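PDB 5NTD: leucyl aminopeptidase from Trypanosoma brucei brucei, which probably removes leucine and other amino acids from the N-termini of peptides, as a two-metal M17 aminopeptidase that binds the inhibitor bestatin. Local coordinates for residues 290-296 against 340-346; 296-300 against 350-354; 221-226 against 265-270; 374-378 against 475-479. All blocks are in the same frame, centred on the assembly; numbering follows the deposited sequence.

Interaction 1: residues 290-296 against 340-346. With MN (manganese (II) ion), chain B; MN (manganese (II) ion), chain C; BES (2-(3-amino-2-hydroxy-4-phenyl-butyrylamino)-4-methyl-pentanoic acid), chain D.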
# COMPACT_ATOMS: atom_id res chain seq x y z
N GLY G 290 10.77 -26.49 -11.70
CA GLY G 290 9.48 -26.94 -12.22
C GLY G 290 8.32 -26.61 -11.33
O GLY G 290 7.56 -27.48 -10.89
N ILE G 291 8.19 -25.34 -11.00
CA ILE G 291 7.08 -24.89 -10.13
C ILE G 291 5.88 -24.70 -11.03
O ILE G 291 5.75 -23.68 -11.70
CB ILE G 291 7.43 -23.64 -9.31
CG1 ILE G 291 8.62 -23.93 -8.39
CG2 ILE G 291 6.23 -23.17 -8.49
CD1 ILE G 291 8.41 -25.05 -7.37
N VAL G 292 5.02 -25.69 -11.03
CA VAL G 292 3.83 -25.72 -11.92
C VAL G 292 2.90 -24.54 -11.68
O VAL G 292 2.22 -24.08 -12.59
CB VAL G 292 3.05 -27.03 -11.82
CG1 VAL G 292 3.89 -28.14 -12.41
CG2 VAL G 292 2.68 -27.36 -10.38
N TYR G 293 2.85 -24.11 -10.43
CA TYR G 293 2.22 -22.85 -10.04
C TYR G 293 2.80 -22.32 -8.74
O TYR G 293 3.06 -23.06 -7.81
CB TYR G 293 0.75 -23.03 -9.89
CG TYR G 293 -0.06 -21.75 -9.84
CD1 TYR G 293 -0.13 -20.90 -10.95
CD2 TYR G 293 -0.73 -21.37 -8.68
CE1 TYR G 293 -0.88 -19.75 -10.91
CE2 TYR G 293 -1.48 -20.22 -8.63
CZ TYR G 293 -1.56 -19.41 -9.74
OH TYR G 293 -2.31 -18.25 -9.70
N ASP G 294 3.09 -21.02 -8.75
CA ASP G 294 3.75 -20.31 -7.62
C ASP G 294 2.69 -19.33 -7.09
O ASP G 294 2.62 -18.19 -7.52
CB ASP G 294 5.03 -19.54 -8.08
CG ASP G 294 5.91 -19.03 -6.89
OD1 ASP G 294 5.47 -19.29 -5.76
OD2 ASP G 294 7.08 -18.44 -7.10
N CYS G 295 1.90 -19.77 -6.12
CA CYS G 295 0.99 -18.82 -5.42
C CYS G 295 1.72 -17.94 -4.37
O CYS G 295 1.15 -17.02 -3.85
CB CYS G 295 -0.20 -19.54 -4.78
SG CYS G 295 0.04 -20.20 -3.11
N GLY G 296 2.96 -18.31 -4.07
CA GLY G 296 3.78 -17.67 -3.02
C GLY G 296 3.89 -18.47 -1.73
O GLY G 296 4.70 -18.21 -0.88
N CYS G 340 12.65 -30.34 -11.02
CA CYS G 340 12.27 -30.09 -9.64
C CYS G 340 10.81 -29.66 -9.65
O CYS G 340 10.49 -28.47 -9.75
CB CYS G 340 13.15 -29.02 -9.01
SG CYS G 340 14.92 -29.37 -9.10
N LEU G 341 9.94 -30.64 -9.57
CA LEU G 341 8.50 -30.43 -9.75
C LEU G 341 7.75 -30.29 -8.42
O LEU G 341 7.81 -31.15 -7.54
CB LEU G 341 7.85 -31.55 -10.52
CG LEU G 341 8.45 -31.84 -11.88
CD1 LEU G 341 7.77 -33.06 -12.51
CD2 LEU G 341 8.33 -30.66 -12.82
N ALA G 342 7.07 -29.17 -8.31
CA ALA G 342 6.25 -28.88 -7.12
C ALA G 342 5.27 -27.77 -7.46
O ALA G 342 5.52 -26.95 -8.33
CB ALA G 342 7.10 -28.45 -5.94
N GLU G 343 4.13 -27.78 -6.80
CA GLU G 343 3.28 -26.59 -6.74
C GLU G 343 3.52 -25.92 -5.38
O GLU G 343 3.50 -26.60 -4.36
CB GLU G 343 1.80 -26.89 -6.90
CG GLU G 343 0.96 -25.61 -6.77
CD GLU G 343 -0.48 -25.77 -7.19
OE1 GLU G 343 -1.02 -26.91 -7.18
OE2 GLU G 343 -1.14 -24.73 -7.41
N ASN G 344 3.78 -24.62 -5.43
CA ASN G 344 3.93 -23.79 -4.21
C ASN G 344 2.55 -23.31 -3.81
O ASN G 344 2.03 -22.33 -4.30
CB ASN G 344 4.86 -22.63 -4.41
CG ASN G 344 5.31 -22.00 -3.10
OD1 ASN G 344 5.22 -22.61 -2.04
ND2 ASN G 344 5.84 -20.78 -3.18
N ALA G 345 1.95 -24.10 -2.95
CA ALA G 345 0.52 -23.98 -2.63
C ALA G 345 0.35 -23.39 -1.24
O ALA G 345 1.27 -23.30 -0.44
CB ALA G 345 -0.18 -25.35 -2.70
N ILE G 346 -0.88 -23.04 -0.97
CA ILE G 346 -1.23 -22.47 0.35
C ILE G 346 -2.32 -23.33 0.98
O ILE G 346 -3.30 -23.70 0.36
CB ILE G 346 -1.63 -20.95 0.28
CG1 ILE G 346 -1.78 -20.40 1.70
CG2 ILE G 346 -2.88 -20.74 -0.52
CD1 ILE G 346 -1.81 -18.90 1.79
MN MN B . 8.60 -19.06 -8.28
MN MN C . 7.95 -17.59 -5.52
N2 BES D . 8.69 -17.48 -9.53
C1 BES D . 9.00 -16.20 -8.89
C6 BES D . 9.88 -15.27 -9.76
C7 BES D . 9.20 -14.45 -10.82
C8 BES D . 8.92 -14.98 -12.07
C12 BES D . 8.88 -13.12 -10.58
C9 BES D . 8.29 -14.21 -13.05
C11 BES D . 8.24 -12.34 -11.56
C10 BES D . 7.94 -12.89 -12.79
C2 BES D . 9.69 -16.55 -7.55
O2 BES D . 9.26 -17.82 -6.97
C3 BES D . 9.34 -15.47 -6.57
O3 BES D . 8.28 -15.69 -5.93
N1 BES D . 10.25 -14.49 -6.49
C4 BES D . 10.16 -13.34 -5.63
C13 BES D . 10.86 -13.59 -4.29
C14 BES D . 10.50 -12.59 -3.19
C15 BES D . 9.03 -12.26 -3.00
C16 BES D . 10.99 -13.12 -1.86
C5 BES D . 10.82 -12.16 -6.25
O1 BES D . 10.26 -11.07 -6.12
O4 BES D . 11.89 -12.29 -6.86
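The two-manganese site of the aminopeptidase is built where D294 and N344 lie side by side at the ends of two parallel strands. D294 OD2 bridges both manganese ions, 2.0 Å from each, and the bestatin O2 bridges the same pair; K289, D312, D371 and E373 complete the metal shells. The other carboxylate oxygen, D294 OD1, accepts a 3.0 Å hydrogen bond from N344 ND2 on its syn side, nearly straight at 164°, although the carboxylate and amide planes are turned 39° apart. Both side chains leave the same face of the sheet because their residues pair, and with CG anti to the backbone N in each they run on in the same direction. N344 ND2 also donates to T370 O, so this second-shell amide is fixed from two directions. In this catalytic-domain sheet the parallel pairing is interrupted by a corner at V292. Before it, A342 N binds G290 O at 3.1 Å; beyond it, N344 N binds Y293 O at 2.9 Å. At the corner, V292 CG2 packs on E343 CB at 3.6 Å. E343 runs alongside Y293 on the opposite face, its carboxylate salt-bridged to R352 of a second subunit.

Interaction 2: residues 296-300 against 350-354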
# COMPACT_ATOMS: atom_id res chain seq x y z
N GLY G 296 2.96 -18.31 -4.07
CA GLY G 296 3.78 -17.67 -3.02
C GLY G 296 3.89 -18.47 -1.73
O GLY G 296 4.70 -18.21 -0.88
N GLY G 297 3.01 -19.46 -1.61
CA GLY G 297 2.80 -20.16 -0.36
C GLY G 297 2.18 -19.20 0.67
O GLY G 297 1.41 -18.30 0.34
N LEU G 298 2.51 -19.40 1.93
CA LEU G 298 1.99 -18.56 3.01
C LEU G 298 2.30 -17.05 2.77
O LEU G 298 1.53 -16.19 3.17
CB LEU G 298 2.49 -19.03 4.40
CG LEU G 298 1.68 -20.20 4.97
CD1 LEU G 298 2.37 -20.76 6.20
CD2 LEU G 298 0.27 -19.79 5.34
N ALA G 299 3.45 -16.81 2.15
CA ALA G 299 3.84 -15.50 1.63
C ALA G 299 3.11 -15.27 0.32
O ALA G 299 3.70 -15.14 -0.75
CB ALA G 299 5.35 -15.39 1.44
N LEU G 300 1.81 -15.18 0.44
CA LEU G 300 0.92 -15.16 -0.71
C LEU G 300 1.16 -13.96 -1.64
O LEU G 300 1.21 -12.81 -1.20
CB LEU G 300 -0.54 -15.18 -0.24
CG LEU G 300 -1.63 -15.38 -1.30
CD1 LEU G 300 -1.58 -16.80 -1.84
CD2 LEU G 300 -2.99 -15.10 -0.66
N SER G 350 1.22 -26.04 4.46
CA SER G 350 2.23 -25.09 3.95
C SER G 350 3.47 -25.04 4.80
O SER G 350 3.39 -24.92 6.02
CB SER G 350 1.66 -23.69 3.82
OG SER G 350 0.92 -23.53 2.63
N TYR G 351 4.62 -25.13 4.17
CA TYR G 351 5.84 -24.76 4.85
C TYR G 351 5.74 -23.26 5.22
O TYR G 351 5.11 -22.48 4.53
CB TYR G 351 7.12 -25.15 4.08
CG TYR G 351 7.65 -24.25 2.98
CD1 TYR G 351 6.84 -23.80 1.93
CD2 TYR G 351 9.00 -23.89 2.97
CE1 TYR G 351 7.36 -22.99 0.93
CE2 TYR G 351 9.52 -23.09 1.97
CZ TYR G 351 8.69 -22.64 0.96
OH TYR G 351 9.25 -21.84 -0.01
N ARG G 352 6.36 -22.90 6.33
CA ARG G 352 6.10 -21.62 6.95
C ARG G 352 7.25 -20.64 6.88
O ARG G 352 8.40 -21.03 6.69
CB ARG G 352 5.76 -21.78 8.42
CG ARG G 352 4.63 -22.74 8.69
CD ARG G 352 4.50 -22.89 10.18
NE ARG G 352 3.52 -23.92 10.53
CZ ARG G 352 3.77 -25.22 10.61
NH1 ARG G 352 2.80 -26.05 10.97
NH2 ARG G 352 5.00 -25.70 10.40
N ASN G 353 6.90 -19.38 7.01
CA ASN G 353 7.88 -18.32 7.21
C ASN G 353 8.35 -18.36 8.65
O ASN G 353 7.72 -17.81 9.54
CB ASN G 353 7.26 -16.95 6.90
CG ASN G 353 6.67 -16.88 5.51
OD1 ASN G 353 7.40 -16.99 4.53
ND2 ASN G 353 5.37 -16.70 5.42
N ASP G 354 9.46 -19.06 8.86
CA ASP G 354 10.04 -19.48 10.20
C ASP G 354 10.52 -20.93 10.22
O ASP G 354 11.34 -21.30 11.06
CB ASP G 354 9.05 -19.37 11.39
CG ASP G 354 9.06 -18.02 12.02
OD1 ASP G 354 9.98 -17.21 11.74
OD2 ASP G 354 8.11 -17.71 12.79
O HOH W 1 4.04 -21.99 2.20
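L298 makes most of the apolar contact, its side chain reaching from the 296-300 turn across the extended 350-354 backbone. L298 CG lies 3.7 Å from S350 CB, while the CD1 branch goes further and rests 3.6 Å from Y351 O and 3.9 Å from R352 CG. With CG anti to its own carbonyl carbon (chi1 -82°), the leucine fork is carried over S350 and the start of R352. N353 comes up at the base of the same side chain, its ND2 3.8 Å from L298 CB, and its OD1 is 4.0 Å from A299 CB. G296 to A299 form a type II' beta turn just after the metal-binding strand, and A299 is the centre of an inverse gamma turn. The polar link is indirect: one water accepts from L298 N at 3.0 Å and donates to Y351 O at 2.6 Å, joining two backbones that share no direct hydrogen bond. T370 serves both loops, its OG1 bonded to G296 O and A299 N, its backbone to N353 OD1 and Y351 OH. Toward a neighbouring subunit of the hexamer, L298 packs on I346 of that chain, and N353 O is hydrogen-bonded to Y293 OH of the same neighbour.

Interaction 3: residues 221-226 against 265-270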
# COMPACT_ATOMS: atom_id res chain seq x y z
N THR G 221 0.26 -30.30 -14.26
CA THR G 221 0.48 -30.50 -12.82
C THR G 221 1.80 -31.21 -12.59
O THR G 221 2.48 -31.60 -13.54
CB THR G 221 -0.62 -31.35 -12.22
OG1 THR G 221 -0.48 -32.70 -12.67
CG2 THR G 221 -1.97 -30.85 -12.62
N THR G 222 2.19 -31.37 -11.34
CA THR G 222 3.40 -32.10 -11.04
C THR G 222 3.29 -33.54 -11.58
O THR G 222 4.25 -34.08 -12.11
CB THR G 222 3.71 -32.20 -9.54
OG1 THR G 222 2.63 -32.83 -8.86
CG2 THR G 222 3.98 -30.82 -8.94
N ALA G 223 2.09 -34.09 -11.53
CA ALA G 223 1.82 -35.46 -12.00
C ALA G 223 1.80 -35.54 -13.51
O ALA G 223 2.41 -36.48 -14.09
CB ALA G 223 0.51 -36.00 -11.45
N THR G 224 1.12 -34.61 -14.19
CA THR G 224 1.06 -34.71 -15.66
C THR G 224 2.41 -34.41 -16.31
O THR G 224 2.77 -35.01 -17.33
CB THR G 224 -0.03 -33.90 -16.31
OG1 THR G 224 0.15 -32.52 -16.01
CG2 THR G 224 -1.37 -34.37 -15.84
N PHE G 225 3.17 -33.51 -15.71
CA PHE G 225 4.52 -33.20 -16.23
C PHE G 225 5.37 -34.49 -16.12
O PHE G 225 6.08 -34.87 -17.05
CB PHE G 225 5.16 -32.07 -15.45
CG PHE G 225 6.26 -31.33 -16.18
CD1 PHE G 225 7.00 -31.88 -17.21
CD2 PHE G 225 6.59 -30.04 -15.75
CE1 PHE G 225 8.01 -31.17 -17.82
CE2 PHE G 225 7.61 -29.31 -16.37
CZ PHE G 225 8.33 -29.88 -17.40
N THR G 226 5.26 -35.15 -14.99
CA THR G 226 5.98 -36.39 -14.78
C THR G 226 5.57 -37.46 -15.82
O THR G 226 6.42 -38.15 -16.38
CB THR G 226 5.75 -36.93 -13.36
OG1 THR G 226 6.28 -35.98 -12.43
CG2 THR G 226 6.46 -38.29 -13.15
N GLU G 265 -1.45 -32.08 -5.66
CA GLU G 265 -0.56 -33.07 -6.33
C GLU G 265 0.83 -33.04 -5.69
O GLU G 265 1.40 -31.97 -5.39
CB GLU G 265 -0.44 -32.81 -7.81
CG GLU G 265 -1.78 -32.78 -8.55
CD GLU G 265 -2.30 -34.17 -8.89
OE1 GLU G 265 -1.82 -35.09 -8.23
OE2 GLU G 265 -3.17 -34.38 -9.79
N ALA G 266 1.37 -34.22 -5.44
CA ALA G 266 2.65 -34.33 -4.70
C ALA G 266 3.84 -33.80 -5.49
O ALA G 266 3.84 -33.84 -6.72
CB ALA G 266 2.89 -35.78 -4.32
N PRO G 267 4.88 -33.34 -4.79
CA PRO G 267 6.06 -32.92 -5.50
C PRO G 267 6.82 -34.13 -6.00
O PRO G 267 6.69 -35.21 -5.43
CB PRO G 267 6.88 -32.20 -4.44
CG PRO G 267 6.45 -32.82 -3.17
CD PRO G 267 5.01 -33.15 -3.34
N ARG G 268 7.62 -33.91 -7.03
CA ARG G 268 8.47 -34.96 -7.59
C ARG G 268 9.81 -34.41 -7.99
O ARG G 268 9.89 -33.36 -8.59
CB ARG G 268 7.79 -35.59 -8.83
CG ARG G 268 6.64 -36.52 -8.47
CD ARG G 268 5.49 -36.29 -9.40
NE ARG G 268 4.47 -37.34 -9.36
CZ ARG G 268 3.27 -37.22 -8.80
NH1 ARG G 268 2.88 -36.12 -8.19
NH2 ARG G 268 2.42 -38.23 -8.92
N LEU G 269 10.82 -35.18 -7.68
CA LEU G 269 12.15 -35.00 -8.26
C LEU G 269 12.31 -36.05 -9.37
O LEU G 269 12.45 -37.24 -9.12
CB LEU G 269 13.22 -35.15 -7.21
CG LEU G 269 14.56 -34.50 -7.53
CD1 LEU G 269 14.48 -32.99 -7.59
CD2 LEU G 269 15.56 -34.92 -6.47
N VAL G 270 12.30 -35.57 -10.60
CA VAL G 270 12.33 -36.41 -11.78
C VAL G 270 13.67 -36.26 -12.50
O VAL G 270 14.00 -35.19 -13.00
CB VAL G 270 11.22 -36.06 -12.74
CG1 VAL G 270 11.26 -36.94 -13.97
CG2 VAL G 270 9.87 -36.19 -12.07
O HOH W 2 -2.58 -34.06 -12.30
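A266 O is gripped by two side-chain donors that reach it from opposite faces of its carbonyl plane. T222 OG1 comes across from the first turn of the helix and donates to A266 O at 2.7 Å; R268 NH1 folds back within its own segment and reaches A266 O at 2.9 Å, with a bent N-H...O angle of 134°. The threonine hydroxyl is placed for this by a chi1 of 58°, which sets OG1 between the backbone N and the carbonyl carbon, and T222 OG1 also lies 3.2 Å from E265 CB. Folding back turns one guanidinium face of R268 to the helix, where A223 CA sits over its centre and A223 CB is 3.9 Å from R268 NH2. The arginine's aliphatic part meets T226 at about a right angle, with R268 CD 3.1 Å from T226 OG1. That hydroxyl donates back to T222 O, which also accepts the backbone N of T226. Further along, V270 CG2 packs against T226 OG1 at 3.6 Å. At the helix start T221 is the N-cap: T221 OG1 accepts from T224 N and T224 OG1 from T221 N, a capping box. A water 2.5 Å from T221 OG1 donates to E265 OE2, tying the cap to the loop before the strand. Helix 222-236 thus lies over strand 268-274, the two segments running nearly parallel at 17° with their axes 9.8 Å apart. Strands 239-244 and 334-344 flank that strand in the sheet, sending V242 and L341 against T226, while helix 6-20 touches T224.

Interaction 4: residues 374-378 against 475-479. With BCT (bicarbonate ion), chain E.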
# COMPACT_ATOMS: atom_id res chain seq x y z
N GLY G 374 11.96 -21.28 -5.21
CA GLY G 374 12.66 -21.81 -6.35
C GLY G 374 14.06 -22.20 -5.99
O GLY G 374 14.53 -23.28 -6.33
N ARG G 375 14.73 -21.32 -5.28
CA ARG G 375 16.10 -21.56 -4.92
C ARG G 375 16.22 -22.77 -4.00
O ARG G 375 17.23 -23.49 -4.01
CB ARG G 375 16.72 -20.31 -4.29
CG ARG G 375 16.21 -20.00 -2.91
CD ARG G 375 16.59 -18.59 -2.51
NE ARG G 375 15.86 -17.60 -3.32
CZ ARG G 375 16.12 -16.31 -3.33
NH1 ARG G 375 17.11 -15.82 -2.58
NH2 ARG G 375 15.45 -15.51 -4.10
N ILE G 376 15.19 -22.99 -3.20
CA ILE G 376 15.17 -24.14 -2.26
C ILE G 376 15.07 -25.46 -3.03
O ILE G 376 15.79 -26.42 -2.83
CB ILE G 376 13.99 -24.03 -1.27
CG1 ILE G 376 14.27 -22.86 -0.30
CG2 ILE G 376 13.80 -25.33 -0.52
CD1 ILE G 376 13.12 -22.53 0.61
N VAL G 377 14.13 -25.47 -3.92
CA VAL G 377 13.84 -26.62 -4.76
C VAL G 377 15.09 -26.96 -5.62
O VAL G 377 15.52 -28.09 -5.75
CB VAL G 377 12.55 -26.23 -5.52
CG1 VAL G 377 12.64 -26.41 -6.99
CG2 VAL G 377 11.35 -26.89 -4.87
N LEU G 378 15.70 -25.93 -6.16
CA LEU G 378 16.91 -26.07 -6.96
C LEU G 378 18.09 -26.53 -6.14
O LEU G 378 19.00 -27.20 -6.64
CB LEU G 378 17.24 -24.76 -7.67
CG LEU G 378 16.27 -24.35 -8.77
CD1 LEU G 378 16.47 -22.91 -9.16
CD2 LEU G 378 16.43 -25.25 -9.99
N ALA G 475 20.39 -15.01 -5.34
CA ALA G 475 19.56 -16.23 -5.53
C ALA G 475 20.41 -17.37 -6.12
O ALA G 475 20.30 -18.53 -5.72
CB ALA G 475 18.37 -15.96 -6.41
N GLY G 476 21.27 -17.01 -7.05
CA GLY G 476 22.22 -17.97 -7.63
C GLY G 476 23.16 -18.50 -6.58
O GLY G 476 23.37 -19.70 -6.44
N TYR G 477 23.69 -17.58 -5.79
CA TYR G 477 24.63 -17.96 -4.71
C TYR G 477 24.01 -19.02 -3.82
O TYR G 477 24.63 -20.00 -3.45
CB TYR G 477 25.07 -16.75 -3.88
CG TYR G 477 25.77 -17.19 -2.62
CD1 TYR G 477 27.10 -17.61 -2.64
CD2 TYR G 477 25.07 -17.29 -1.41
CE1 TYR G 477 27.73 -18.06 -1.49
CE2 TYR G 477 25.70 -17.75 -0.26
CZ TYR G 477 27.03 -18.13 -0.32
OH TYR G 477 27.64 -18.61 0.81
N PHE G 478 22.76 -18.79 -3.43
CA PHE G 478 22.04 -19.71 -2.53
C PHE G 478 22.14 -21.14 -3.08
O PHE G 478 22.43 -22.10 -2.36
CB PHE G 478 20.57 -19.33 -2.37
CG PHE G 478 19.80 -20.30 -1.52
CD1 PHE G 478 19.29 -21.47 -2.07
CD2 PHE G 478 19.61 -20.06 -0.17
CE1 PHE G 478 18.60 -22.37 -1.28
CE2 PHE G 478 18.92 -20.97 0.63
CZ PHE G 478 18.40 -22.12 0.08
N ILE G 479 21.84 -21.25 -4.35
CA ILE G 479 21.82 -22.55 -5.04
C ILE G 479 23.21 -23.22 -4.95
O ILE G 479 23.30 -24.39 -4.66
CB ILE G 479 21.42 -22.40 -6.51
CG1 ILE G 479 19.99 -21.89 -6.61
CG2 ILE G 479 21.55 -23.74 -7.22
CD1 ILE G 479 19.63 -21.33 -7.98
C BCT E . 12.97 -17.86 -5.54
O1 BCT E . 11.94 -18.62 -5.99
O2 BCT E . 13.96 -18.32 -4.97
O3 BCT E . 12.91 -16.61 -5.67
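R375 and F478 cross at about a right angle, the arginine's aliphatic chain passing over one face of the phenyl ring. R375 CG stands 3.8 Å from the centroid of the F478 ring, 24° off its normal, a CH-pi contact shifted toward the rim. F478 extends with CG anti to its backbone N, which pushes the ring across to the other helix until F478 CE1 is 3.3 Å from R375 O. The guanidinium plane is inclined 62° to the ring and does not stack on it; one of its faces is taken instead by A475, whose CB is 3.8 Å from R375 NH2. A bend at chi3 turns the arginine's end back toward the start of its own helix, and its edge thereby meets the bicarbonate. R375 NE donates to bicarbonate O2 at 2.6 Å in a nearly straight bond, and NH2 donates to O3. The backbone joins in, R375 N bonding to O2 and G374 N to O1 at 2.8 Å, so the anion lies at the N-terminal end of helix 374-387, where the helix dipole would favour its charge. Farther along, L378 and I479 interleave by their methyl ends, L378 CD1 to I479 CD1 at 3.7 Å, and I376 touches the outer end of the F478 ring. The two helical segments run side by side at a crossing angle of -25°. A bicarbonate held by an arginine beside the two metals is a hallmark of M17 leucyl aminopeptidases, where it is thought to act as a general base; here it lies next to the bestatin site.

In the fold
Interactions 1 and 4 are wholly buried and line the active site: the first supplies a metal-bridging carboxylate from the sheet, the second an anion site at a helix start, and they meet where V377 packs against C340 and I291. Interaction 2 shares G296 with interaction 1 and carries its strand end into loops, where apolar contacts and a water replace the regular backbone bonds; both reach other subunits. Interaction 3 is only partly buried, and its T222 side chain is about 13 Å from a manganese. Its strand neighbours 334-344 in the sheet, so L341 O and R268 N probably bond between interactions 1 and 3, and its threonine-rich, polar chemistry differs from the CH-pi and apolar contacts between the helices of interaction 4.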